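Local coordinates for cutm, flavoprotein of carbon monoxide dehydrogenase (Hydrogenophaga pseudoflava, PDB 1FFV) that binds FAD and, as the flavoprotein subunit of carbon monoxide dehydrogenase, probably passes electrons from CO oxidation on to an outside acceptor, at residues L94-K99 against T179-E184; A98-D103 against K185-T190; L128-E133 against P221-A226; A196-V201 against K276-A281; I212-T217 against A231-K236. All blocks are in the same frame, centred on the assembly; numbering follows the deposited sequence.

Interaction 1 (L94-K99 against T179-E184); sequences LAEAAK and TGWAYE
The last turn of helix 92-97 lies over strand 180-186, its backbone coming nearest where the CA atoms of Ala97 and Tyr183 are 6.1 Å apart. Two side chains from each segment meet by van der Waals contact. Ala97 puts its CB 4.0 Å from Tyr183 CD2 and equally near Tyr183 CB; a methyl suits this spot because the two backbones come so close here. Tyr183, its ring swung opposite the backbone N (chi1 -170°), bonds through its hydroxyl to Asp124 and Thr217. Trp181, two residues back on the same strand face, meets Glu96 through CZ3 and CH2, the Glu96 chain crossing the ring at a slant: Trp181 CH2 is 3.7 Å from Glu96 CG. The aliphatic part of Glu96 does the touching, for its chain bends at chi2 (-62°) and takes the carboxylate to Lys99, 3.1 Å from Glu96 OE2 to Lys99 NZ. An alanine in place of Trp181 would probably leave the methylenes of Glu96 without cover and Arg285 without its cation-pi partner. Trp181 and Tyr183 also pack on Leu93 of helix 92-97, while Ala182, on the other strand face, rests against helix 264-285, which places the strand between two helical layers.

Interaction 2 (A98-D103 against K185-T190); sequences AKLIAD and KLKRKT. With FAD (flavin-adenine dinucleotide), chain J.
Lys185 reaches from the end of strand 180-186 to the loop that follows helix 92-97, and ends between Leu100 and the flavin of FAD. Its CG stands anti to the backbone N (chi1 173°) and every later torsion is extended, which gives the side chain its full reach. From CB and CG the chain runs on to CD, which passes 4.1 Å from Leu100 CB; CE then comes near the carbonyl oxygen of Leu100. The ammonium at the tip is gripped by several partners. Lys185 NZ donates to Leu100 O at 2.7 Å, tilted 32° from the carbonyl plane. A second bond runs from Lys185 NZ to FAD O4 at 2.9 Å. The same nitrogen also makes a salt bridge with Asp124, which itself binds the FAD. A lysine suits this place, since its long apolar stem can lie along Leu100 while its charge would be expected to polarise the C4=O4 carbonyl. A methionine in its place would probably leave flavin O4, Leu100 O and the carboxylate of Asp124 without their shared donor. Ala102 N adds a weak bond to FAD O4, 3.4 Å long but nearly straight. Beside it, Ile101 CG2 packs 3.5 Å from FAD C2, and Ala102 CB meets the N5 region. Farther out, Leu100 CD2 lies near Lys187 NZ. Ile101 also packs on Glu78 of helix 78-83, and Leu186 packs on helix 264-285, so the O4 end of the flavin is held where the loop after helix 92-97 meets strand 180-186.

Interaction 3 (L128-E133 against P221-A226); sequences LSIAVE and PTALRA. Unlike the reference sequence in segment 221-226: Ala226 (reference Arg).
Ile130, in the last turn of helix 125-131, and Arg225, on the short strand 224-225, meet at a slant, branch against stem. The CG2 methyl of Ile130 lies 3.7 Å from Arg225 CB and 4.0 Å from its CG, so the isoleucine touches only the first methylenes of the arginine. The other branch of Ile130 goes a different way: CG1 is anti to the carbonyl carbon (chi1 -65°), and the extended arm carries CD1 to 4.3 Å from Ala223 CB. A branched side chain suits this place because its two arms can reach two residues of the opposing segment at once, and the small Ala223 lets the longer arm come in.

Arg225 runs straight from CG to NE, with CG anti to its own backbone N (chi1 178°), and thereby takes its guanidinium past the isoleucine to acidic partners. Its strongest is Glu230, and it also makes a salt bridge with Asp150. Arginine is thus fitted to a boundary, its stem packed on a buried residue and its charge paired beyond. The helix carrying Ile130 stops directly afterwards in a Schellman motif, in which Glu133 takes positive phi and its N bonds to Ile130 O at 3.1 Å.

Ile130 also packs on Ala215, and Leu128 and Ala131 on Ala199; helix 125-131 therefore lies across a face of the four-stranded sheet, over inner strands 196-205 and 208-217, with Ile130 reaching the outermost strand 224-225.

Interaction 4 (A196-V201 against K276-A281); sequences AGCAVV and KRALNA
Cys198 and Val200 of the antiparallel four-stranded sheet pack on Ala278 of helix 264-285, an alpha-on-beta layer in which the helix runs nearly along the strand. Over these short segments the axes come within 7.9 Å and their directions differ by 26°. Such closeness depends on Ala278, whose small side chain is the centre of the contact. Its CB lies 3.7 Å from Cys198 SG and 3.6 Å from Val200 CG2, fitting beside two residues of the same strand face. Small or compact side chains suit both partners, and the methyl of Ala278 matches the narrow spacing. All four touching residues are buried. The outer side of the helix is quite different: Asn280 is exposed, and Arg277 sends its guanidinium to an acidic side chain of another protein chain. Lys276 points away from the strand and packs on helix 240-252. Leu279 extends the buried side, packing also on Ala246 of that helix. Although its CB points away from the strand, the side chain turns back: CG is anti to the carbonyl carbon (chi1 -68°), and the side chains of Leu279 and Val200 cross at about a right angle, with Leu279 CD2 4.0 Å from Val200 CG2.

Interaction 5 (I212-T217 against A231-K236); sequences IRIALT and AALLGK. Unlike the reference sequence in segment 231-236: Ala231 (reference Ser), Ala232 (reference Arg).
A type II beta turn, Leu233 to Lys236, lies in the loop between helices 227-231 and 240-252 and rests on strand 208-217 of the four-stranded sheet. The turn is closed by Lys236 N bonding to Leu233 O at 2.9 Å, and Gly235 takes the positive phi of its third position, where the absence of a side chain is an advantage. Two leucines at the start of the turn meet two isoleucines of the strand. Leu233 sets CD1 over the pair, 3.9 Å from Ile214 CD1 and 4.1 Å from Ile212 CG1, and its side chain crosses both at about a right angle. Ile212 holds CG1 opposite its backbone N (chi1 -173°), offering that arm to Leu233, and keeps its CG2 methyl for Leu234, whose CG is 3.9 Å away. There the two chains slide past each other in opposite directions. Beta-branched residues suit the strand and broaden the apolar surface on which the loop lies; Leu234 sits at the exposed margin.

On the opposite strand face Arg213 folds back, its NH1 bonding to Ile212 O at 2.9 Å from above the carbonyl plane, while NH2 makes a salt bridge with Glu133. Leu233 continues inward onto Ala242 and Ala246 of helix 240-252 and Leu279 of helix 264-285, so that loop, strand and both helices share one buried apolar layer.

All five contacts involve the antiparallel sheet, and interaction 2 links it to the flavin. Interactions 1 and 3 lie on one face, where Ala97 CB meets Leu128 CD1 at 3.7 Å; interactions 4 and 5 lie on the other, joined by Leu279 CD2 and Leu233 CD1 at 3.6 Å. The strands between the two layers are themselves paired, with a probable hydrogen bond from Val200 N to Ala182 O (2.9 Å). Strand 180-186 serves both interactions 1 and 2, and Tyr183 CD2 packs 3.8 Å from Leu100 CD1. The Tyr183 side chain is about 7 Å from the FAD, that of Ala223 in interaction 3 about 10 Å. The centres of interactions 2 and 5 are about 24 Å apart.

Interaction 1 (L94-K99 against T179-E184)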
# COMPACT_ATOMS: atom_id res chain seq x y z
N LEU C 94 23.17 50.91 3.31
CA LEU C 94 22.41 49.86 3.98
C LEU C 94 21.58 49.02 3.03
O LEU C 94 21.52 47.79 3.15
CB LEU C 94 21.51 50.44 5.08
CG LEU C 94 22.22 51.16 6.23
CD1 LEU C 94 21.22 51.46 7.33
CD2 LEU C 94 23.37 50.30 6.77
N ALA C 95 20.98 49.68 2.04
CA ALA C 95 20.14 49.00 1.05
C ALA C 95 20.95 48.03 0.19
O ALA C 95 20.51 46.91 -0.06
CB ALA C 95 19.43 50.03 0.18
N GLU C 96 22.13 48.45 -0.24
CA GLU C 96 22.97 47.61 -1.08
C GLU C 96 23.69 46.51 -0.31
O GLU C 96 23.79 45.38 -0.78
CB GLU C 96 23.98 48.46 -1.85
CG GLU C 96 23.38 49.21 -3.03
CD GLU C 96 22.81 48.27 -4.08
OE1 GLU C 96 23.59 47.51 -4.71
OE2 GLU C 96 21.58 48.31 -4.29
N ALA C 97 24.18 46.85 0.87
CA ALA C 97 24.90 45.92 1.72
C ALA C 97 24.00 44.81 2.25
O ALA C 97 24.46 43.69 2.46
CB ALA C 97 25.55 46.66 2.88
N ALA C 98 22.73 45.12 2.46
CA ALA C 98 21.79 44.13 2.96
C ALA C 98 21.63 42.99 1.95
O ALA C 98 21.30 41.87 2.33
CB ALA C 98 20.44 44.77 3.26
N LYS C 99 21.89 43.29 0.68
CA LYS C 99 21.79 42.29 -0.39
C LYS C 99 22.82 41.19 -0.21
O LYS C 99 22.67 40.09 -0.73
CB LYS C 99 21.98 42.93 -1.76
CG LYS C 99 20.86 43.84 -2.22
CD LYS C 99 21.14 44.34 -3.62
CE LYS C 99 20.12 45.37 -4.09
NZ LYS C 99 20.38 45.77 -5.51
N THR C 179 27.80 61.86 -0.51
CA THR C 179 28.50 60.92 0.36
C THR C 179 28.88 59.64 -0.38
O THR C 179 28.06 59.05 -1.08
CB THR C 179 27.63 60.54 1.57
OG1 THR C 179 27.43 61.69 2.39
CG2 THR C 179 28.29 59.45 2.39
N GLY C 180 30.14 59.25 -0.25
CA GLY C 180 30.62 58.03 -0.87
C GLY C 180 30.50 56.91 0.15
O GLY C 180 30.55 57.16 1.37
N TRP C 181 30.38 55.67 -0.32
CA TRP C 181 30.23 54.53 0.58
C TRP C 181 30.62 53.21 -0.08
O TRP C 181 30.81 53.14 -1.30
CB TRP C 181 28.77 54.44 1.03
CG TRP C 181 27.81 54.55 -0.12
CD1 TRP C 181 27.33 55.71 -0.67
CD2 TRP C 181 27.28 53.48 -0.90
NE1 TRP C 181 26.53 55.41 -1.76
CE2 TRP C 181 26.49 54.05 -1.92
CE3 TRP C 181 27.40 52.08 -0.84
CZ2 TRP C 181 25.82 53.28 -2.87
CZ3 TRP C 181 26.74 51.31 -1.79
CH2 TRP C 181 25.95 51.91 -2.79
N ALA C 182 30.70 52.16 0.73
CA ALA C 182 31.04 50.84 0.23
C ALA C 182 31.06 49.78 1.31
O ALA C 182 31.28 50.08 2.48
CB ALA C 182 32.40 50.88 -0.48
N TYR C 183 30.77 48.55 0.91
CA TYR C 183 30.83 47.40 1.80
C TYR C 183 31.43 46.26 0.99
O TYR C 183 30.77 45.69 0.12
CB TYR C 183 29.47 46.97 2.33
CG TYR C 183 29.61 45.94 3.44
CD1 TYR C 183 30.45 46.20 4.53
CD2 TYR C 183 28.96 44.71 3.38
CE1 TYR C 183 30.65 45.25 5.53
CE2 TYR C 183 29.15 43.74 4.39
CZ TYR C 183 30.00 44.04 5.46
OH TYR C 183 30.22 43.13 6.47
N GLU C 184 32.71 46.00 1.21
CA GLU C 184 33.40 44.92 0.51
C GLU C 184 33.39 43.70 1.42
O GLU C 184 33.94 43.74 2.52
CB GLU C 184 34.84 45.32 0.18
CG GLU C 184 34.97 46.47 -0.81
CD GLU C 184 34.49 46.11 -2.21
OE1 GLU C 184 34.81 45.01 -2.72
OE2 GLU C 184 33.79 46.95 -2.82

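Interaction 2 (A98-D103 against K185-T190)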
# COMPACT_ATOMS: atom_id res chain seq x y z
N ALA C 98 22.73 45.12 2.46
CA ALA C 98 21.79 44.13 2.96
C ALA C 98 21.63 42.99 1.95
O ALA C 98 21.30 41.87 2.33
CB ALA C 98 20.44 44.77 3.26
N LYS C 99 21.89 43.29 0.68
CA LYS C 99 21.79 42.29 -0.39
C LYS C 99 22.82 41.19 -0.21
O LYS C 99 22.67 40.09 -0.73
CB LYS C 99 21.98 42.93 -1.76
CG LYS C 99 20.86 43.84 -2.22
CD LYS C 99 21.14 44.34 -3.62
CE LYS C 99 20.12 45.37 -4.09
NZ LYS C 99 20.38 45.77 -5.51
N LEU C 100 23.89 41.51 0.51
CA LEU C 100 24.97 40.57 0.77
C LEU C 100 24.73 39.73 2.02
O LEU C 100 25.58 38.93 2.41
CB LEU C 100 26.29 41.33 0.91
CG LEU C 100 26.66 42.27 -0.24
CD1 LEU C 100 27.91 43.06 0.10
CD2 LEU C 100 26.84 41.46 -1.54
N ILE C 101 23.58 39.93 2.66
CA ILE C 101 23.28 39.18 3.88
C ILE C 101 22.42 37.96 3.60
O ILE C 101 21.36 38.06 2.99
CB ILE C 101 22.58 40.07 4.93
CG1 ILE C 101 23.51 41.20 5.36
CG2 ILE C 101 22.17 39.24 6.16
CD1 ILE C 101 22.83 42.25 6.22
N ALA C 102 22.91 36.79 4.01
CA ALA C 102 22.17 35.55 3.86
C ALA C 102 21.60 35.31 2.45
O ALA C 102 22.32 35.43 1.46
CB ALA C 102 21.05 35.50 4.90
N ASP C 103 20.32 34.95 2.38
CA ASP C 103 19.64 34.70 1.11
C ASP C 103 18.21 35.28 1.17
O ASP C 103 17.79 35.78 2.22
CB ASP C 103 19.63 33.19 0.81
CG ASP C 103 18.87 32.38 1.85
OD1 ASP C 103 17.70 32.70 2.12
OD2 ASP C 103 19.44 31.39 2.36
N LYS C 185 32.74 42.63 0.95
CA LYS C 185 32.65 41.40 1.73
C LYS C 185 33.22 40.17 1.01
O LYS C 185 32.71 39.75 -0.03
CB LYS C 185 31.19 41.17 2.14
CG LYS C 185 30.89 39.84 2.82
CD LYS C 185 29.39 39.74 3.10
CE LYS C 185 29.01 38.44 3.80
NZ LYS C 185 27.57 38.40 4.14
N LEU C 186 34.29 39.61 1.58
CA LEU C 186 34.94 38.42 1.04
C LEU C 186 34.19 37.23 1.65
O LEU C 186 34.15 37.09 2.87
CB LEU C 186 36.40 38.38 1.48
CG LEU C 186 37.46 37.66 0.66
CD1 LEU C 186 38.53 37.18 1.61
CD2 LEU C 186 36.90 36.47 -0.10
N LYS C 187 33.63 36.36 0.81
CA LYS C 187 32.85 35.22 1.30
C LYS C 187 33.06 33.98 0.41
O LYS C 187 33.21 34.13 -0.81
CB LYS C 187 31.36 35.61 1.26
CG LYS C 187 30.97 36.02 -0.15
CD LYS C 187 29.61 36.61 -0.31
CE LYS C 187 29.42 36.95 -1.79
NZ LYS C 187 28.33 37.92 -2.00
N ARG C 188 33.01 32.78 1.00
CA ARG C 188 33.19 31.53 0.26
C ARG C 188 32.09 31.31 -0.78
O ARG C 188 32.33 30.75 -1.84
CB ARG C 188 33.17 30.30 1.18
CG ARG C 188 34.37 30.14 2.08
CD ARG C 188 33.89 30.15 3.49
NE ARG C 188 34.17 28.91 4.19
CZ ARG C 188 33.42 28.41 5.17
NH1 ARG C 188 32.32 29.04 5.57
NH2 ARG C 188 33.81 27.30 5.78
N LYS C 189 30.88 31.72 -0.42
CA LYS C 189 29.72 31.57 -1.29
C LYS C 189 28.66 32.57 -0.90
O LYS C 189 28.74 33.20 0.16
CB LYS C 189 29.14 30.17 -1.17
CG LYS C 189 28.96 29.73 0.26
CD LYS C 189 28.25 28.40 0.34
CE LYS C 189 26.77 28.56 0.09
NZ LYS C 189 26.11 27.25 0.32
N THR C 190 27.66 32.71 -1.76
CA THR C 190 26.55 33.60 -1.51
C THR C 190 25.79 33.05 -0.30
O THR C 190 25.60 31.84 -0.18
CB THR C 190 25.61 33.69 -2.76
OG1 THR C 190 24.60 34.68 -2.54
CG2 THR C 190 24.94 32.36 -3.03
PA FAD J . 16.99 36.33 16.36
O1A FAD J . 15.83 36.39 17.27
O2A FAD J . 17.31 35.16 15.76
O5B FAD J . 18.11 36.73 17.26
C5B FAD J . 18.07 37.95 17.97
C4B FAD J . 19.09 37.87 19.10
O4B FAD J . 19.14 39.24 19.60
C3B FAD J . 18.66 37.13 20.34
O3B FAD J . 19.63 36.96 21.31
C2B FAD J . 17.46 37.97 20.71
O2B FAD J . 17.02 37.66 21.99
C1B FAD J . 18.02 39.35 20.59
N9A FAD J . 17.16 40.35 19.98
C8A FAD J . 16.52 40.28 18.77
N7A FAD J . 15.81 41.37 18.49
C5A FAD J . 15.99 42.19 19.58
C6A FAD J . 15.50 43.52 19.88
N6A FAD J . 14.71 44.21 19.10
N1A FAD J . 15.91 44.01 21.08
C2A FAD J . 16.72 43.33 21.92
N3A FAD J . 17.23 42.12 21.73
C4A FAD J . 16.84 41.58 20.53
N1 FAD J . 23.74 37.60 9.08
C2 FAD J . 24.62 38.43 8.54
O2 FAD J . 24.83 39.50 9.00
N3 FAD J . 25.36 38.10 7.38
C4 FAD J . 25.21 36.89 6.75
O4 FAD J . 25.86 36.65 5.75
C4X FAD J . 24.26 35.97 7.34
N5 FAD J . 24.07 34.77 6.77
C5X FAD J . 23.17 33.94 7.36
C6 FAD J . 22.99 32.69 6.75
C7 FAD J . 22.11 31.78 7.26
C7M FAD J . 21.94 30.44 6.59
C8 FAD J . 21.34 32.10 8.43
C8M FAD J . 20.37 31.10 9.01
C9 FAD J . 21.51 33.35 9.05
C9A FAD J . 22.41 34.26 8.52
N10 FAD J . 22.63 35.54 9.10
C10 FAD J . 23.53 36.38 8.54
C1' FAD J . 21.84 35.94 10.31
C2' FAD J . 20.53 36.85 10.27
O2' FAD J . 21.28 37.70 9.45
C3' FAD J . 20.59 36.69 11.77
O3' FAD J . 19.32 36.31 11.19
C4' FAD J . 19.68 37.49 12.68
O4' FAD J . 21.10 37.57 13.05
C5' FAD J . 19.56 37.36 14.20
O5' FAD J . 18.41 38.36 13.68
P FAD J . 16.98 37.88 13.93
O1P FAD J . 16.10 39.07 13.48
O2P FAD J . 16.66 36.70 13.27
O3P FAD J . 16.85 37.57 15.36

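Interaction 3 (L128-E133 against P221-A226)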
# COMPACT_ATOMS: atom_id res chain seq x y z
N LEU C 128 28.46 47.89 9.62
CA LEU C 128 27.67 48.84 8.86
C LEU C 128 27.11 49.95 9.73
O LEU C 128 27.14 51.13 9.35
CB LEU C 128 26.52 48.12 8.14
CG LEU C 128 26.92 47.24 6.95
CD1 LEU C 128 25.76 46.38 6.52
CD2 LEU C 128 27.40 48.13 5.80
N SER C 129 26.63 49.59 10.92
CA SER C 129 26.06 50.57 11.83
C SER C 129 27.10 51.57 12.31
O SER C 129 26.78 52.74 12.55
CB SER C 129 25.37 49.89 13.01
OG SER C 129 26.30 49.25 13.86
N ILE C 130 28.34 51.11 12.46
CA ILE C 130 29.44 51.97 12.89
C ILE C 130 29.79 52.95 11.75
O ILE C 130 29.90 54.15 11.97
CB ILE C 130 30.67 51.13 13.29
CG1 ILE C 130 30.33 50.27 14.51
CG2 ILE C 130 31.88 52.02 13.55
CD1 ILE C 130 31.44 49.32 14.95
N ALA C 131 29.91 52.43 10.54
CA ALA C 131 30.23 53.26 9.39
C ALA C 131 29.21 54.39 9.15
O ALA C 131 29.60 55.51 8.78
CB ALA C 131 30.38 52.41 8.15
N VAL C 132 27.93 54.10 9.33
CA VAL C 132 26.87 55.10 9.12
C VAL C 132 26.59 55.95 10.37
O VAL C 132 25.74 56.84 10.33
CB VAL C 132 25.55 54.46 8.61
CG1 VAL C 132 25.78 53.76 7.27
CG2 VAL C 132 24.98 53.48 9.64
N GLU C 133 27.29 55.65 11.46
CA GLU C 133 27.17 56.37 12.72
C GLU C 133 25.80 56.25 13.37
O GLU C 133 25.29 57.21 13.96
CB GLU C 133 27.53 57.85 12.52
CG GLU C 133 28.95 58.08 12.04
CD GLU C 133 29.24 59.54 11.77
OE1 GLU C 133 29.58 60.27 12.73
OE2 GLU C 133 29.13 59.98 10.61
N PRO C 221 36.99 39.74 17.90
CA PRO C 221 35.83 39.23 18.63
C PRO C 221 34.57 40.10 18.48
O PRO C 221 33.47 39.68 18.87
CB PRO C 221 36.32 39.21 20.08
CG PRO C 221 37.79 38.94 19.94
CD PRO C 221 38.16 39.87 18.80
N THR C 222 34.73 41.28 17.90
CA THR C 222 33.62 42.22 17.67
C THR C 222 33.90 42.99 16.39
O THR C 222 35.02 42.95 15.87
CB THR C 222 33.53 43.29 18.80
OG1 THR C 222 34.70 44.14 18.77
CG2 THR C 222 33.45 42.64 20.16
N ALA C 223 32.89 43.69 15.89
CA ALA C 223 33.07 44.52 14.71
C ALA C 223 33.97 45.64 15.22
O ALA C 223 33.87 46.05 16.38
CB ALA C 223 31.74 45.08 14.26
N LEU C 224 34.84 46.16 14.36
CA LEU C 224 35.74 47.20 14.80
C LEU C 224 35.77 48.45 13.95
O LEU C 224 35.73 48.39 12.72
CB LEU C 224 37.18 46.67 14.86
CG LEU C 224 37.55 45.42 15.66
CD1 LEU C 224 39.04 45.17 15.49
CD2 LEU C 224 37.22 45.60 17.15
N ARG C 225 35.84 49.60 14.63
CA ARG C 225 35.97 50.87 13.94
C ARG C 225 37.49 51.01 13.82
O ARG C 225 38.22 50.59 14.72
CB ARG C 225 35.42 52.02 14.76
CG ARG C 225 35.59 53.36 14.08
CD ARG C 225 35.03 54.49 14.90
NE ARG C 225 35.22 55.78 14.24
CZ ARG C 225 35.01 56.96 14.81
NH1 ARG C 225 34.60 57.02 16.08
NH2 ARG C 225 35.20 58.08 14.13
N ALA C 226 37.97 51.56 12.71
CA ALA C 226 39.41 51.73 12.52
C ALA C 226 39.78 53.21 12.52
O ALA C 226 39.95 53.83 11.47
CB ALA C 226 39.84 51.05 11.22

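Interaction 4 (A196-V201 against K276-A281)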
# COMPACT_ATOMS: atom_id res chain seq x y z
N ALA C 196 36.16 38.19 5.79
CA ALA C 196 36.62 39.52 6.16
C ALA C 196 35.76 40.52 5.40
O ALA C 196 35.33 40.25 4.28
CB ALA C 196 38.08 39.69 5.79
N GLY C 197 35.45 41.64 6.02
CA GLY C 197 34.64 42.65 5.36
C GLY C 197 34.99 44.04 5.86
O GLY C 197 35.54 44.19 6.96
N CYS C 198 34.70 45.05 5.05
CA CYS C 198 34.97 46.43 5.43
C CYS C 198 33.90 47.38 4.95
O CYS C 198 33.57 47.42 3.76
CB CYS C 198 36.33 46.90 4.91
SG CYS C 198 36.63 48.69 5.16
N ALA C 199 33.33 48.12 5.90
CA ALA C 199 32.30 49.11 5.62
C ALA C 199 32.96 50.49 5.66
O ALA C 199 33.75 50.78 6.56
CB ALA C 199 31.18 49.02 6.65
N VAL C 200 32.62 51.32 4.68
CA VAL C 200 33.17 52.67 4.58
C VAL C 200 32.12 53.71 4.16
O VAL C 200 31.29 53.45 3.30
CB VAL C 200 34.32 52.75 3.53
CG1 VAL C 200 34.61 54.20 3.16
CG2 VAL C 200 35.58 52.10 4.07
N VAL C 201 32.19 54.87 4.80
CA VAL C 201 31.34 56.01 4.47
C VAL C 201 32.33 57.17 4.46
O VAL C 201 33.12 57.32 5.39
CB VAL C 201 30.24 56.30 5.52
CG1 VAL C 201 29.40 57.49 5.09
CG2 VAL C 201 29.34 55.08 5.71
N LYS C 276 41.26 48.54 1.22
CA LYS C 276 41.72 49.19 0.01
C LYS C 276 40.60 49.25 -1.02
O LYS C 276 40.37 50.29 -1.63
CB LYS C 276 42.95 48.47 -0.57
CG LYS C 276 44.23 48.74 0.21
CD LYS C 276 45.30 47.66 -0.00
CE LYS C 276 45.96 47.72 -1.37
N ARG C 277 39.87 48.14 -1.19
CA ARG C 277 38.75 48.09 -2.13
C ARG C 277 37.58 48.97 -1.71
O ARG C 277 36.94 49.62 -2.54
CB ARG C 277 38.28 46.65 -2.34
CG ARG C 277 39.29 45.78 -3.05
CD ARG C 277 38.85 44.33 -3.17
NE ARG C 277 39.80 43.58 -3.98
CZ ARG C 277 39.51 42.47 -4.65
NH1 ARG C 277 38.29 41.95 -4.61
NH2 ARG C 277 40.45 41.90 -5.41
N ALA C 278 37.29 49.00 -0.41
CA ALA C 278 36.18 49.81 0.11
C ALA C 278 36.46 51.30 -0.06
O ALA C 278 35.64 52.05 -0.59
CB ALA C 278 35.92 49.47 1.58
N LEU C 279 37.64 51.72 0.38
CA LEU C 279 38.05 53.12 0.27
C LEU C 279 38.00 53.58 -1.18
O LEU C 279 37.48 54.66 -1.48
CB LEU C 279 39.46 53.30 0.84
CG LEU C 279 39.60 53.11 2.35
CD1 LEU C 279 41.07 53.09 2.73
CD2 LEU C 279 38.85 54.20 3.09
N ASN C 280 38.51 52.73 -2.08
CA ASN C 280 38.53 53.04 -3.51
C ASN C 280 37.13 53.12 -4.11
O ASN C 280 36.85 54.03 -4.90
CB ASN C 280 39.37 52.02 -4.27
CG ASN C 280 40.85 52.37 -4.26
OD1 ASN C 280 41.66 51.64 -3.68
ND2 ASN C 280 41.20 53.47 -4.90
N ALA C 281 36.26 52.20 -3.73
CA ALA C 281 34.90 52.17 -4.23
C ALA C 281 34.12 53.34 -3.65
O ALA C 281 33.27 53.93 -4.33
CB ALA C 281 34.23 50.85 -3.88

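Interaction 5 (I212-T217 against A231-K236)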
# COMPACT_ATOMS: atom_id res chain seq x y z
N ILE C 212 35.42 60.56 7.12
CA ILE C 212 35.74 59.15 6.96
C ILE C 212 35.38 58.23 8.14
O ILE C 212 35.67 58.54 9.30
CB ILE C 212 37.24 58.97 6.58
CG1 ILE C 212 37.55 57.51 6.22
CG2 ILE C 212 38.14 59.46 7.70
CD1 ILE C 212 36.85 57.01 4.98
N ARG C 213 34.70 57.13 7.82
CA ARG C 213 34.30 56.11 8.80
C ARG C 213 34.73 54.78 8.21
O ARG C 213 34.29 54.42 7.11
CB ARG C 213 32.78 56.06 8.99
CG ARG C 213 32.19 56.89 10.12
CD ARG C 213 33.14 57.21 11.25
NE ARG C 213 32.59 58.30 12.05
CZ ARG C 213 33.06 59.55 12.05
NH1 ARG C 213 34.11 59.88 11.31
NH2 ARG C 213 32.42 60.50 12.73
N ILE C 214 35.56 54.04 8.94
CA ILE C 214 36.02 52.73 8.49
C ILE C 214 35.71 51.70 9.57
O ILE C 214 36.09 51.88 10.73
CB ILE C 214 37.55 52.73 8.23
CG1 ILE C 214 37.92 53.78 7.17
CG2 ILE C 214 38.00 51.35 7.76
CD1 ILE C 214 39.41 53.98 6.99
N ALA C 215 35.03 50.62 9.18
CA ALA C 215 34.67 49.55 10.11
C ALA C 215 34.97 48.18 9.51
O ALA C 215 34.82 47.96 8.30
CB ALA C 215 33.21 49.67 10.52
N LEU C 216 35.36 47.24 10.38
CA LEU C 216 35.77 45.90 9.97
C LEU C 216 34.90 44.74 10.46
O LEU C 216 34.62 44.63 11.66
CB LEU C 216 37.21 45.67 10.43
CG LEU C 216 38.22 46.79 10.16
CD1 LEU C 216 39.57 46.42 10.74
CD2 LEU C 216 38.32 47.04 8.66
N THR C 217 34.54 43.84 9.54
CA THR C 217 33.71 42.68 9.84
C THR C 217 34.48 41.36 9.94
O THR C 217 35.30 41.04 9.09
CB THR C 217 32.61 42.47 8.77
OG1 THR C 217 31.76 43.62 8.72
CG2 THR C 217 31.76 41.22 9.07
N ALA C 231 42.45 58.26 10.46
CA ALA C 231 43.43 59.33 10.59
C ALA C 231 44.46 59.32 9.47
O ALA C 231 45.13 60.32 9.24
CB ALA C 231 44.13 59.23 11.95
N ALA C 232 44.59 58.19 8.79
CA ALA C 232 45.54 58.10 7.69
C ALA C 232 44.98 58.80 6.46
O ALA C 232 45.72 59.09 5.52
CB ALA C 232 45.84 56.64 7.37
N LEU C 233 43.69 59.12 6.49
CA LEU C 233 43.04 59.77 5.36
C LEU C 233 42.46 61.17 5.58
O LEU C 233 42.55 62.01 4.69
CB LEU C 233 41.92 58.87 4.84
CG LEU C 233 42.32 57.49 4.34
CD1 LEU C 233 41.16 56.52 4.54
CD2 LEU C 233 42.76 57.56 2.87
N LEU C 234 41.85 61.41 6.74
CA LEU C 234 41.21 62.69 7.04
C LEU C 234 42.03 63.96 6.78
O LEU C 234 43.09 64.16 7.36
CB LEU C 234 40.70 62.74 8.49
CG LEU C 234 39.21 63.10 8.70
CD1 LEU C 234 39.02 63.72 10.07
CD2 LEU C 234 38.70 64.05 7.62
N GLY C 235 41.49 64.81 5.91
CA GLY C 235 42.14 66.07 5.56
C GLY C 235 43.35 65.92 4.66
O GLY C 235 44.12 66.87 4.48
N LYS C 236 43.52 64.73 4.10
CA LYS C 236 44.64 64.44 3.20
C LYS C 236 44.13 64.13 1.80
O LYS C 236 42.96 63.78 1.62
CB LYS C 236 45.43 63.24 3.73
CG LYS C 236 46.12 63.49 5.05
CD LYS C 236 46.52 62.18 5.71
CE LYS C 236 47.58 62.38 6.77
NZ LYS C 236 48.92 62.63 6.16